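Hyperosmolarity resistance protein Emb (Staphylococcus epidermidis, PDB 6GV5) binds surface-immobilised fibronectin and so mediates adherence of the bacterium, as part of a giant extracellular matrix binding protein. Local coordinates at residues 15-19 with 47-51; 20-26 with 53-58; 60-64 with 94-98; 74-79 with 122-126. One frame throughout, in Å; residues are numbered along the deposited sequence.

Contact 1 (15-19 with 47-51); sequences QITNF and LSHAK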
loop_
_atom_site.group_PDB
_atom_site.type_symbol
_atom_site.label_atom_id
_atom_site.label_comp_id
_atom_site.label_asym_id
_atom_site.label_seq_id
_atom_site.Cartn_x
_atom_site.Cartn_y
_atom_site.Cartn_z
ATOM N N GLN A 15 -3.560 6.037 -15.650
ATOM C CA GLN A 15 -4.260 6.076 -14.373
ATOM C C GLN A 15 -3.327 5.700 -13.230
ATOM O O GLN A 15 -3.330 6.344 -12.173
ATOM C CB GLN A 15 -5.464 5.134 -14.393
ATOM C CG GLN A 15 -6.553 5.528 -15.375
ATOM C CD GLN A 15 -7.848 4.769 -15.145
ATOM O OE1 GLN A 15 -8.322 4.661 -14.014
ATOM N NE2 GLN A 15 -8.423 4.239 -16.218
ATOM N N ILE A 16 -2.519 4.656 -13.427
ATOM C CA ILE A 16 -1.619 4.190 -12.375
ATOM C C ILE A 16 -0.595 5.261 -12.045
ATOM O O ILE A 16 -0.217 5.446 -10.880
ATOM C CB ILE A 16 -0.944 2.874 -12.804
ATOM C CG1 ILE A 16 -1.958 1.728 -12.760
ATOM C CG2 ILE A 16 0.259 2.555 -11.908
ATOM C CD1 ILE A 16 -1.567 0.509 -13.581
ATOM N N THR A 17 -0.129 5.985 -13.064
ATOM C CA THR A 17 0.841 7.049 -12.830
ATOM C C THR A 17 0.276 8.133 -11.924
ATOM O O THR A 17 1.031 8.770 -11.181
ATOM C CB THR A 17 1.287 7.648 -14.165
ATOM O OG1 THR A 17 1.854 6.618 -14.986
ATOM C CG2 THR A 17 2.314 8.745 -13.943
ATOM N N ASN A 18 -1.045 8.349 -11.963
ATOM C CA ASN A 18 -1.656 9.384 -11.135
ATOM C C ASN A 18 -1.754 8.964 -9.672
ATOM O O ASN A 18 -1.818 9.824 -8.787
ATOM C CB ASN A 18 -3.058 9.720 -11.645
ATOM C CG ASN A 18 -3.040 10.622 -12.855
ATOM O OD1 ASN A 18 -2.163 11.472 -12.996
ATOM N ND2 ASN A 18 -4.021 10.449 -13.737
ATOM N N PHE A 19 -1.791 7.661 -9.399
ATOM C CA PHE A 19 -1.971 7.185 -8.035
ATOM C C PHE A 19 -0.893 7.753 -7.116
ATOM O O PHE A 19 0.266 7.925 -7.511
ATOM C CB PHE A 19 -1.939 5.657 -7.998
ATOM C CG PHE A 19 -3.087 4.992 -8.718
ATOM C CD1 PHE A 19 -4.204 5.711 -9.112
ATOM C CD2 PHE A 19 -3.048 3.636 -8.990
ATOM C CE1 PHE A 19 -5.254 5.089 -9.766
ATOM C CE2 PHE A 19 -4.092 3.011 -9.643
ATOM C CZ PHE A 19 -5.195 3.738 -10.032
ATOM N N LEU A 47 -5.944 -3.471 -13.756
ATOM C CA LEU A 47 -6.156 -2.094 -13.321
ATOM C C LEU A 47 -7.017 -2.050 -12.066
ATOM O O LEU A 47 -6.763 -1.246 -11.162
ATOM C CB LEU A 47 -6.803 -1.282 -14.442
ATOM C CG LEU A 47 -7.141 0.168 -14.100
ATOM C CD1 LEU A 47 -5.886 0.975 -13.760
ATOM C CD2 LEU A 47 -7.898 0.818 -15.251
ATOM N N SER A 48 -8.048 -2.897 -11.998
ATOM C CA SER A 48 -8.853 -2.983 -10.783
ATOM C C SER A 48 -7.990 -3.391 -9.596
ATOM O O SER A 48 -8.117 -2.828 -8.499
ATOM C CB SER A 48 -9.996 -3.977 -10.989
ATOM O OG SER A 48 -10.795 -4.098 -9.821
ATOM N N HIS A 49 -7.093 -4.358 -9.798
ATOM C CA HIS A 49 -6.170 -4.761 -8.742
ATOM C C HIS A 49 -5.266 -3.608 -8.332
ATOM O O HIS A 49 -5.030 -3.387 -7.135
ATOM C CB HIS A 49 -5.347 -5.959 -9.220
ATOM C CG HIS A 49 -4.039 -6.130 -8.511
ATOM N ND1 HIS A 49 -2.843 -6.257 -9.184
ATOM C CD2 HIS A 49 -3.739 -6.210 -7.194
ATOM C CE1 HIS A 49 -1.861 -6.399 -8.311
ATOM N NE2 HIS A 49 -2.378 -6.373 -7.096
ATOM N N ALA A 50 -4.752 -2.855 -9.307
ATOM C CA ALA A 50 -3.893 -1.719 -8.989
ATOM C C ALA A 50 -4.650 -0.669 -8.186
ATOM O O ALA A 50 -4.096 -0.066 -7.261
ATOM C CB ALA A 50 -3.338 -1.104 -10.273
ATOM N N LYS A 51 -5.915 -0.422 -8.533
ATOM C CA LYS A 51 -6.689 0.568 -7.798
ATOM C C LYS A 51 -6.911 0.127 -6.361
ATOM O O LYS A 51 -6.876 0.950 -5.436
ATOM C CB LYS A 51 -8.030 0.812 -8.500
ATOM C CG LYS A 51 -7.906 1.674 -9.739
ATOM C CD LYS A 51 -9.253 1.909 -10.407
ATOM C CE LYS A 51 -9.088 2.723 -11.684
ATOM N NZ LYS A 51 -10.338 2.767 -12.496
#

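Contact 2 (20-26 with 53-58); sequences TGLTEPQ and LNGKME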
loop_
_atom_site.group_PDB
_atom_site.type_symbol
_atom_site.label_atom_id
_atom_site.label_comp_id
_atom_site.label_asym_id
_atom_site.label_seq_id
_atom_site.Cartn_x
_atom_site.Cartn_y
_atom_site.Cartn_z
ATOM N N THR A 20 -1.288 8.056 -5.877
ATOM C CA THR A 20 -0.370 8.560 -4.866
ATOM C C THR A 20 -0.090 7.556 -3.759
ATOM O O THR A 20 0.905 7.711 -3.040
ATOM C CB THR A 20 -0.923 9.846 -4.234
ATOM O OG1 THR A 20 -2.125 9.546 -3.513
ATOM C CG2 THR A 20 -1.227 10.879 -5.308
ATOM N N GLY A 21 -0.935 6.534 -3.601
ATOM C CA GLY A 21 -0.680 5.534 -2.582
ATOM C C GLY A 21 0.459 4.614 -2.972
ATOM O O GLY A 21 1.400 4.400 -2.201
ATOM N N LEU A 22 0.398 4.070 -4.182
ATOM C CA LEU A 22 1.462 3.209 -4.673
ATOM C C LEU A 22 2.802 3.932 -4.670
ATOM O O LEU A 22 2.888 5.129 -4.954
ATOM C CB LEU A 22 1.150 2.744 -6.093
ATOM C CG LEU A 22 -0.145 1.948 -6.284
ATOM C CD1 LEU A 22 -0.347 1.654 -7.776
ATOM C CD2 LEU A 22 -0.100 0.673 -5.472
ATOM N N THR A 23 3.863 3.186 -4.372
ATOM C CA THR A 23 5.210 3.706 -4.532
ATOM C C THR A 23 5.632 3.583 -5.992
ATOM O O THR A 23 5.040 2.830 -6.773
ATOM C CB THR A 23 6.189 2.942 -3.651
ATOM O OG1 THR A 23 6.260 1.583 -4.087
ATOM C CG2 THR A 23 5.734 2.991 -2.192
ATOM N N GLU A 24 6.686 4.319 -6.354
ATOM C CA GLU A 24 7.161 4.261 -7.735
ATOM C C GLU A 24 7.593 2.857 -8.134
ATOM O O GLU A 24 7.260 2.433 -9.254
ATOM C CB GLU A 24 8.299 5.270 -7.941
ATOM C CG GLU A 24 7.927 6.694 -7.542
ATOM N N PRO A 25 8.305 2.093 -7.305
ATOM C CA PRO A 25 8.563 0.691 -7.671
ATOM C C PRO A 25 7.297 -0.113 -7.908
ATOM O O PRO A 25 7.256 -0.935 -8.829
ATOM C CB PRO A 25 9.369 0.162 -6.472
ATOM C CG PRO A 25 10.015 1.364 -5.905
ATOM C CD PRO A 25 9.034 2.493 -6.085
ATOM N N GLN A 26 6.252 0.104 -7.099
ATOM C CA GLN A 26 5.007 -0.621 -7.294
ATOM C C GLN A 26 4.340 -0.230 -8.606
ATOM O O GLN A 26 3.790 -1.083 -9.305
ATOM C CB GLN A 26 4.051 -0.349 -6.130
ATOM C CG GLN A 26 4.382 -1.097 -4.863
ATOM C CD GLN A 26 3.499 -0.668 -3.717
ATOM O OE1 GLN A 26 3.168 0.513 -3.588
ATOM N NE2 GLN A 26 3.102 -1.624 -2.884
ATOM N N LEU A 53 -4.963 -2.042 -4.611
ATOM C CA LEU A 53 -3.661 -1.941 -3.968
ATOM C C LEU A 53 -3.330 -0.492 -3.636
ATOM O O LEU A 53 -2.779 -0.199 -2.565
ATOM C CB LEU A 53 -2.591 -2.543 -4.876
ATOM C CG LEU A 53 -1.173 -2.584 -4.310
ATOM C CD1 LEU A 53 -1.077 -3.561 -3.155
ATOM C CD2 LEU A 53 -0.185 -2.941 -5.409
ATOM N N ASN A 54 -3.679 0.435 -4.528
ATOM C CA ASN A 54 -3.418 1.840 -4.259
ATOM C C ASN A 54 -4.149 2.308 -3.010
ATOM O O ASN A 54 -3.584 3.039 -2.193
ATOM C CB ASN A 54 -3.819 2.696 -5.461
ATOM C CG ASN A 54 -3.561 4.160 -5.226
ATOM O OD1 ASN A 54 -2.417 4.574 -5.028
ATOM N ND2 ASN A 54 -4.622 4.953 -5.223
ATOM N N GLY A 55 -5.409 1.904 -2.840
ATOM C CA GLY A 55 -6.135 2.292 -1.642
ATOM C C GLY A 55 -5.515 1.729 -0.381
ATOM O O GLY A 55 -5.466 2.401 0.658
ATOM N N LYS A 56 -5.021 0.491 -0.453
ATOM C CA LYS A 56 -4.413 -0.119 0.721
ATOM C C LYS A 56 -3.093 0.562 1.044
ATOM O O LYS A 56 -2.752 0.751 2.221
ATOM C CB LYS A 56 -4.200 -1.609 0.493
ATOM C CG LYS A 56 -5.500 -2.408 0.467
ATOM C CD LYS A 56 -6.169 -2.383 1.832
ATOM C CE LYS A 56 -7.475 -3.166 1.840
ATOM N NZ LYS A 56 -8.178 -3.031 3.148
ATOM N N MET A 57 -2.339 0.945 0.011
ATOM C CA MET A 57 -1.088 1.650 0.241
ATOM C C MET A 57 -1.338 3.038 0.822
ATOM O O MET A 57 -0.559 3.520 1.649
ATOM C CB MET A 57 -0.279 1.746 -1.049
ATOM C CG MET A 57 0.389 0.443 -1.425
ATOM S SD MET A 57 1.522 -0.165 -0.161
ATOM C CE MET A 57 2.718 1.162 -0.170
ATOM N N GLU A 58 -2.415 3.711 0.389
ATOM C CA GLU A 58 -2.819 4.953 1.039
ATOM C C GLU A 58 -3.079 4.717 2.522
ATOM O O GLU A 58 -2.634 5.498 3.373
ATOM C CB GLU A 58 -4.067 5.529 0.364
ATOM C CG GLU A 58 -3.821 6.116 -1.008
ATOM C CD GLU A 58 -5.083 6.683 -1.632
ATOM O OE1 GLU A 58 -6.187 6.339 -1.157
ATOM O OE2 GLU A 58 -4.969 7.474 -2.592
HETATM O O HOH W 1 -3.973 7.787 -5.051
#

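Contact 3 (60-64 with 94-98); sequences LKVAV and GQEII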
loop_
_atom_site.group_PDB
_atom_site.type_symbol
_atom_site.label_atom_id
_atom_site.label_comp_id
_atom_site.label_asym_id
_atom_site.label_seq_id
_atom_site.Cartn_x
_atom_site.Cartn_y
_atom_site.Cartn_z
ATOM N N LEU A 60 -1.910 2.302 4.400
ATOM C CA LEU A 60 -0.653 1.991 5.068
ATOM C C LEU A 60 0.177 3.247 5.289
ATOM O O LEU A 60 0.745 3.438 6.374
ATOM C CB LEU A 60 0.129 0.968 4.253
ATOM C CG LEU A 60 1.488 0.585 4.856
ATOM C CD1 LEU A 60 1.365 -0.145 6.178
ATOM C CD2 LEU A 60 2.256 -0.254 3.840
ATOM N N LYS A 61 0.254 4.122 4.280
ATOM C CA LYS A 61 1.044 5.340 4.424
ATOM C C LYS A 61 0.499 6.231 5.533
ATOM O O LYS A 61 1.272 6.873 6.249
ATOM C CB LYS A 61 1.084 6.096 3.094
ATOM C CG LYS A 61 2.077 5.497 2.104
ATOM C CD LYS A 61 2.044 6.195 0.746
ATOM C CE LYS A 61 3.273 5.844 -0.091
ATOM N NZ LYS A 61 3.226 6.517 -1.438
ATOM N N VAL A 62 -0.826 6.294 5.691
ATOM C CA VAL A 62 -1.407 7.065 6.782
ATOM C C VAL A 62 -1.058 6.426 8.114
ATOM O O VAL A 62 -0.680 7.118 9.065
ATOM C CB VAL A 62 -2.927 7.187 6.602
ATOM C CG1 VAL A 62 -3.586 7.765 7.856
ATOM C CG2 VAL A 62 -3.237 8.065 5.393
ATOM N N ALA A 63 -1.171 5.095 8.201
ATOM C CA ALA A 63 -0.908 4.417 9.467
ATOM C C ALA A 63 0.528 4.627 9.911
ATOM O O ALA A 63 0.804 4.785 11.111
ATOM C CB ALA A 63 -1.200 2.924 9.339
ATOM N N VAL A 64 1.460 4.632 8.961
ATOM C CA VAL A 64 2.867 4.843 9.286
ATOM C C VAL A 64 3.134 6.316 9.573
ATOM O O VAL A 64 3.812 6.656 10.542
ATOM C CB VAL A 64 3.751 4.311 8.142
ATOM C CG1 VAL A 64 5.200 4.719 8.341
ATOM C CG2 VAL A 64 3.618 2.808 8.046
ATOM N N GLY A 94 5.808 -1.553 8.280
ATOM C CA GLY A 94 5.191 -0.676 7.300
ATOM C C GLY A 94 6.195 0.192 6.568
ATOM O O GLY A 94 6.080 0.393 5.358
ATOM N N GLN A 95 7.183 0.729 7.289
ATOM C CA GLN A 95 8.214 1.544 6.662
ATOM C C GLN A 95 9.022 0.733 5.663
ATOM O O GLN A 95 9.397 1.237 4.596
ATOM C CB GLN A 95 9.136 2.129 7.735
ATOM C CG GLN A 95 8.488 3.187 8.570
ATOM C CD GLN A 95 9.319 3.550 9.774
ATOM O OE1 GLN A 95 10.226 2.806 10.157
ATOM N NE2 GLN A 95 9.025 4.697 10.379
ATOM N N GLU A 96 9.304 -0.526 5.994
ATOM C CA GLU A 96 10.026 -1.404 5.078
ATOM C C GLU A 96 9.299 -1.522 3.747
ATOM O O GLU A 96 9.924 -1.486 2.680
ATOM C CB GLU A 96 10.204 -2.781 5.715
ATOM C CG GLU A 96 11.079 -3.742 4.917
ATOM C CD GLU A 96 12.559 -3.417 5.030
ATOM O OE1 GLU A 96 12.927 -2.601 5.905
ATOM O OE2 GLU A 96 13.355 -3.978 4.245
ATOM N N ILE A 97 7.973 -1.665 3.786
ATOM C CA ILE A 97 7.203 -1.772 2.552
ATOM C C ILE A 97 7.271 -0.470 1.762
ATOM O O ILE A 97 7.555 -0.469 0.558
ATOM C CB ILE A 97 5.746 -2.160 2.865
ATOM C CG1 ILE A 97 5.698 -3.566 3.454
ATOM C CG2 ILE A 97 4.897 -2.063 1.611
ATOM C CD1 ILE A 97 4.352 -3.962 4.011
ATOM N N ILE A 98 6.990 0.651 2.425
ATOM C CA ILE A 98 6.915 1.935 1.731
ATOM C C ILE A 98 8.259 2.289 1.104
ATOM O O ILE A 98 8.325 2.775 -0.031
ATOM C CB ILE A 98 6.439 3.036 2.694
ATOM C CG1 ILE A 98 4.992 2.786 3.125
ATOM C CG2 ILE A 98 6.594 4.404 2.041
ATOM C CD1 ILE A 98 4.607 3.533 4.368
HETATM O O HOH W 2 6.627 6.589 10.858
#

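Contact 4 (74-79 with 122-126); sequences SNYINE and EQNLH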
loop_
_atom_site.group_PDB
_atom_site.type_symbol
_atom_site.label_atom_id
_atom_site.label_comp_id
_atom_site.label_asym_id
_atom_site.label_seq_id
_atom_site.Cartn_x
_atom_site.Cartn_y
_atom_site.Cartn_z
ATOM N N SER A 74 -1.392 9.403 22.467
ATOM C CA SER A 74 -1.946 8.224 23.104
ATOM C C SER A 74 -1.335 8.058 24.497
ATOM O O SER A 74 -0.706 8.971 25.044
ATOM C CB SER A 74 -1.689 6.994 22.240
ATOM O OG SER A 74 -0.311 6.650 22.280
ATOM N N ASN A 75 -1.501 6.873 25.082
ATOM C CA ASN A 75 -0.836 6.525 26.331
ATOM C C ASN A 75 0.556 5.939 26.121
ATOM O O ASN A 75 1.147 5.417 27.066
ATOM C CB ASN A 75 -1.681 5.531 27.117
ATOM C CG ASN A 75 -2.485 6.189 28.191
ATOM O OD1 ASN A 75 -2.293 5.918 29.375
ATOM N ND2 ASN A 75 -3.385 7.084 27.792
ATOM N N TYR A 76 1.082 6.029 24.904
ATOM C CA TYR A 76 2.369 5.439 24.555
ATOM C C TYR A 76 3.457 5.751 25.572
ATOM O O TYR A 76 4.220 4.864 25.974
ATOM C CB TYR A 76 2.770 5.947 23.165
ATOM C CG TYR A 76 4.128 5.520 22.677
ATOM C CD1 TYR A 76 5.251 6.296 22.892
ATOM C CD2 TYR A 76 4.271 4.356 21.953
ATOM C CE1 TYR A 76 6.493 5.900 22.433
ATOM C CE2 TYR A 76 5.500 3.949 21.471
ATOM C CZ TYR A 76 6.609 4.724 21.705
ATOM O OH TYR A 76 7.844 4.328 21.221
ATOM N N ILE A 77 3.588 7.016 25.964
ATOM C CA ILE A 77 4.679 7.369 26.873
ATOM C C ILE A 77 4.547 6.644 28.209
ATOM O O ILE A 77 5.557 6.334 28.852
ATOM C CB ILE A 77 4.746 8.901 27.047
ATOM C CG1 ILE A 77 5.135 9.548 25.711
ATOM C CG2 ILE A 77 5.738 9.262 28.143
ATOM C CD1 ILE A 77 5.026 11.059 25.678
ATOM N N ASN A 78 3.321 6.342 28.637
ATOM C CA ASN A 78 3.074 5.703 29.926
ATOM C C ASN A 78 2.890 4.193 29.831
ATOM O O ASN A 78 2.678 3.540 30.858
ATOM C CB ASN A 78 1.826 6.308 30.584
ATOM C CG ASN A 78 1.954 7.792 30.832
ATOM O OD1 ASN A 78 2.963 8.260 31.358
ATOM N ND2 ASN A 78 0.931 8.545 30.447
ATOM N N GLU A 79 2.959 3.619 28.635
ATOM C CA GLU A 79 2.546 2.239 28.459
ATOM C C GLU A 79 3.675 1.278 28.801
ATOM O O GLU A 79 4.847 1.662 28.911
ATOM C CB GLU A 79 2.074 2.008 27.020
ATOM C CG GLU A 79 0.559 1.981 26.880
ATOM C CD GLU A 79 -0.080 0.806 27.603
ATOM O OE1 GLU A 79 0.654 -0.105 28.053
ATOM O OE2 GLU A 79 -1.315 0.791 27.733
ATOM N N GLU A 122 -1.658 0.018 17.677
ATOM C CA GLU A 122 -2.069 1.368 18.029
ATOM C C GLU A 122 -3.239 1.336 19.003
ATOM O O GLU A 122 -3.283 2.115 19.964
ATOM C CB GLU A 122 -2.446 2.145 16.773
ATOM C CG GLU A 122 -2.796 3.599 17.042
ATOM C CD GLU A 122 -3.355 4.299 15.819
ATOM O OE1 GLU A 122 -2.949 3.952 14.685
ATOM O OE2 GLU A 122 -4.203 5.199 16.000
ATOM N N GLN A 123 -4.186 0.419 18.787
ATOM C CA GLN A 123 -5.362 0.337 19.647
ATOM C C GLN A 123 -4.969 0.083 21.095
ATOM O O GLN A 123 -5.582 0.630 22.021
ATOM C CB GLN A 123 -6.289 -0.766 19.132
ATOM C CG GLN A 123 -7.586 -0.922 19.903
ATOM C CD GLN A 123 -8.451 -2.043 19.353
ATOM O OE1 GLN A 123 -7.953 -3.119 19.015
ATOM N NE2 GLN A 123 -9.750 -1.793 19.253
ATOM N N ASN A 124 -3.951 -0.739 21.315
ATOM C CA ASN A 124 -3.530 -1.055 22.668
ATOM C C ASN A 124 -2.830 0.111 23.338
ATOM O O ASN A 124 -2.533 0.027 24.534
ATOM C CB ASN A 124 -2.612 -2.276 22.663
ATOM C CG ASN A 124 -3.368 -3.558 22.401
ATOM O OD1 ASN A 124 -4.548 -3.670 22.738
ATOM N ND2 ASN A 124 -2.701 -4.528 21.793
ATOM N N LEU A 125 -2.567 1.193 22.600
ATOM C CA LEU A 125 -1.970 2.390 23.175
ATOM C C LEU A 125 -2.998 3.447 23.534
ATOM O O LEU A 125 -2.656 4.419 24.215
ATOM C CB LEU A 125 -0.968 3.007 22.201
ATOM C CG LEU A 125 0.215 2.186 21.706
ATOM C CD1 LEU A 125 0.922 2.990 20.617
ATOM C CD2 LEU A 125 1.157 1.845 22.840
ATOM N N HIS A 126 -4.230 3.305 23.067
ATOM C CA HIS A 126 -5.259 4.277 23.387
ATOM C C HIS A 126 -5.949 3.890 24.682
ATOM O O HIS A 126 -6.219 4.756 25.514
ATOM C CB HIS A 126 -6.265 4.394 22.245
ATOM C CG HIS A 126 -5.674 4.939 20.982
ATOM N ND1 HIS A 126 -5.233 6.240 20.868
ATOM C CD2 HIS A 126 -5.439 4.355 19.783
ATOM C CE1 HIS A 126 -4.756 6.436 19.650
ATOM N NE2 HIS A 126 -4.872 5.308 18.972
#

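Contact 1 (15-19 with 47-51)
Gln15 lays its amide across Leu47 and Lys51 where the first and third helices of the GA-module three-helix bundle, helix 2-18 and helix 40-65, run side by side in the same direction. The two side chains of Gln15 and Leu47 cross at about a right angle, with Gln15 NE2 3.6 Å from the methyl Leu47 CD2. The stronger polar partner of that amide is Asp11, one turn back, whose OD2 accepts from NE2. The oxygen is left facing Lys51, and the bond from Lys51 NZ to Gln15 OE1, 3.2 Å, is weak. Lys51, extended beyond CG, reaches it on the exposed side.

Ile16, one residue on, belongs to the buried side. Its CG1 lies beside the backbone N (chi1 -73°), which carries the longer branch toward helix 40-65. There CG1 sits 4.0 Å from Ala50 CB and 4.1 Å from Leu47 CD1. Ile16 also touches Lys27 and Ile34 of helix 24-35, and Ala50 touches Leu30.

Phe19 closes the segment just as the helix gives way to the loop. One face of its ring rests on its own helix, over Gln15 O and Ile16 CA. The far end of the ring reaches helix 40-65 beside Ala50 and crosses the Lys51 side chain at about a right angle, bringing Phe19 CZ to 3.4 Å from Lys51 CG.

Contact 2 (20-26 with 53-58)
Gly21 presses straight onto helix 40-65, its CA only 4.2 Å from that of Glu58, in the loop that leads from helix 2-18 into helix 24-35 of the GA module. Its lack of a side chain lets Asn54 O and Glu58 CG close in, the latter 3.6 Å from Gly21 CA. Met57 CB lies 3.3 Å from Gly21 O. This tight end is pinned by Asn54 OD1, which takes two successive backbone N-H groups of the loop. The Leu22 N bond, 3.0 Å, is the sound one, fairly straight (151° at the hydrogen) and in the carbonyl plane; the bond from Gly21 N is shorter but strongly bent (123°) and weak. Asn54 CG stands anti to its own backbone N (chi1 -180°), which turns the amide toward the loop.

Next to the amide the packing is largely apolar. Leu22 CD2 meets Leu53 CD2 at 3.6 Å, the two side chains crossing at about a right angle. Met57, bent at chi2 and chi3, meets the O/N end of the Gln26 amide head on. Gln26 NE2 gives Met57 SD a weak hydrogen bond and is also hydrogen-bonded to Thr105 O, while Gln26 OE1 accepts from Thr23 N at 2.9 Å. With the weak return bond from Gln26 N to Thr23 OG1, this is a capping box that starts helix 24-35.

The Thr20 side is looser: water 1 accepts from Thr20 N and Asn54 ND2 and donates to Glu58 OE2. On the buried side, Leu22 and Leu53 share Leu30 of helix 24-35, and Leu53 and Met57 also rest on Ile111 of helix 108-123.

Contact 3 (60-64 with 94-98)
Val64 O and Gln95 NE2 are joined through water 2, which donates to the Val64 carbonyl at 2.8 Å and accepts from the Gln95 amide at 3.1 Å. The extended chain of Gln95 passes obliquely beside Val64 on the way, its CG 3.6 Å from Val64 CG1, so hydrocarbon and water contacts of the same pair lie next to each other.

Apart from this bridge the two helices meet through aliphatic groups. Gly94 offers a bare CA, and two methyls come down on it: Val64 CG2 at 3.9 Å and Leu60 CD1 at 4.0 Å. In Leu60, chi1 179° carries CG toward helix 81-99 and chi2 66° splits the methyls, CD1 on Gly94 and CD2 on Ile97, whose side chain it crosses at about a right angle. Ile98 and Val64 reach toward each other tip to tip, and Ile98 CD1 also touches the CG methylene of Lys61, 3.9 Å away. Beyond that methylene the lysine runs out extended, and its NZ donates to the carbonyls of Gly21 and Thr20, tying this helix to the loop of the GA module.

Leu60 and Ile97 are further covered by Thr114 of helix 108-123. The axes of the short segments pass 9.9 Å apart at 132°, a steeply inclined antiparallel pair within a bundle of helices 40-65, 81-99 and 108-123, the three-helix arrangement of the FIVAR domain.

Contact 4 (74-79 with 122-126)
Leu125 and Tyr76 are brought side by side by different first torsions: Leu125 has CG beside its backbone N (chi1 -58°), whereas Tyr76 has CG anti to its own (chi1 176°). The two side chains point the same way, and Leu125 CD1 sits at the edge of the tyrosine ring, near its plane, 3.9 Å from Tyr76 CD2. This packing closes the far end of the FIVAR helical bundle, where the loop between helices 67-73 and 81-99 folds against the last residues of the chain. Leu125 is buried although the contact as a whole lies at the surface, with Glu79 CG 4.1 Å from its CD2 and with Val70 and Tyr87 of the adjoining helices also touching it.

The backbone is tied down as well. Asn75 N donates to Leu125 O at 2.8 Å, entering nearly along the C=O axis. Just before it, Ser74 makes an ST turn, its OG accepting from Tyr76 N at 3.0 Å. The same OG is also hydrogen-bonded to Val70 O one turn back, and Ser74 CB lies 3.4 Å from Leu125 O, so loop and C-terminus are in close contact around this carbonyl.

Gln123 to His126 form a type I beta turn at the C-terminal side of helix 108-123. His126 turns its ring back, ND1 lying 3.9 Å from Ser74 CB. Glu122 OE2 is held by Lys66 in a salt bridge, which probably steadies the carboxylate for the histidine: His126 NE2 donates to the anti lone pair of Glu122 OE2 at 3.0 Å, almost exactly in the ring plane.

The contacts form two interleaved pairs along an elongated, strand-free helical chain: the segments of contacts 1 and 2 alternate, then those of 3 and 4. The first pair belongs to the GA module, the second to the FIVAR domain, and helix 40-65 contributes a segment to each of the first three contacts. Contacts 1 and 2 touch, their centres 8 Å apart; contacts 2 and 3 touch where GA module and FIVAR domain meet, with centres 10 Å apart. Contact 4 stands at the far end, 35 Å from contact 1 between centres and on the opposite side of the chain's centre. Helix 40-65 thus acts as a shared spine, consistent with two bundles joined end to end as one continuous rod.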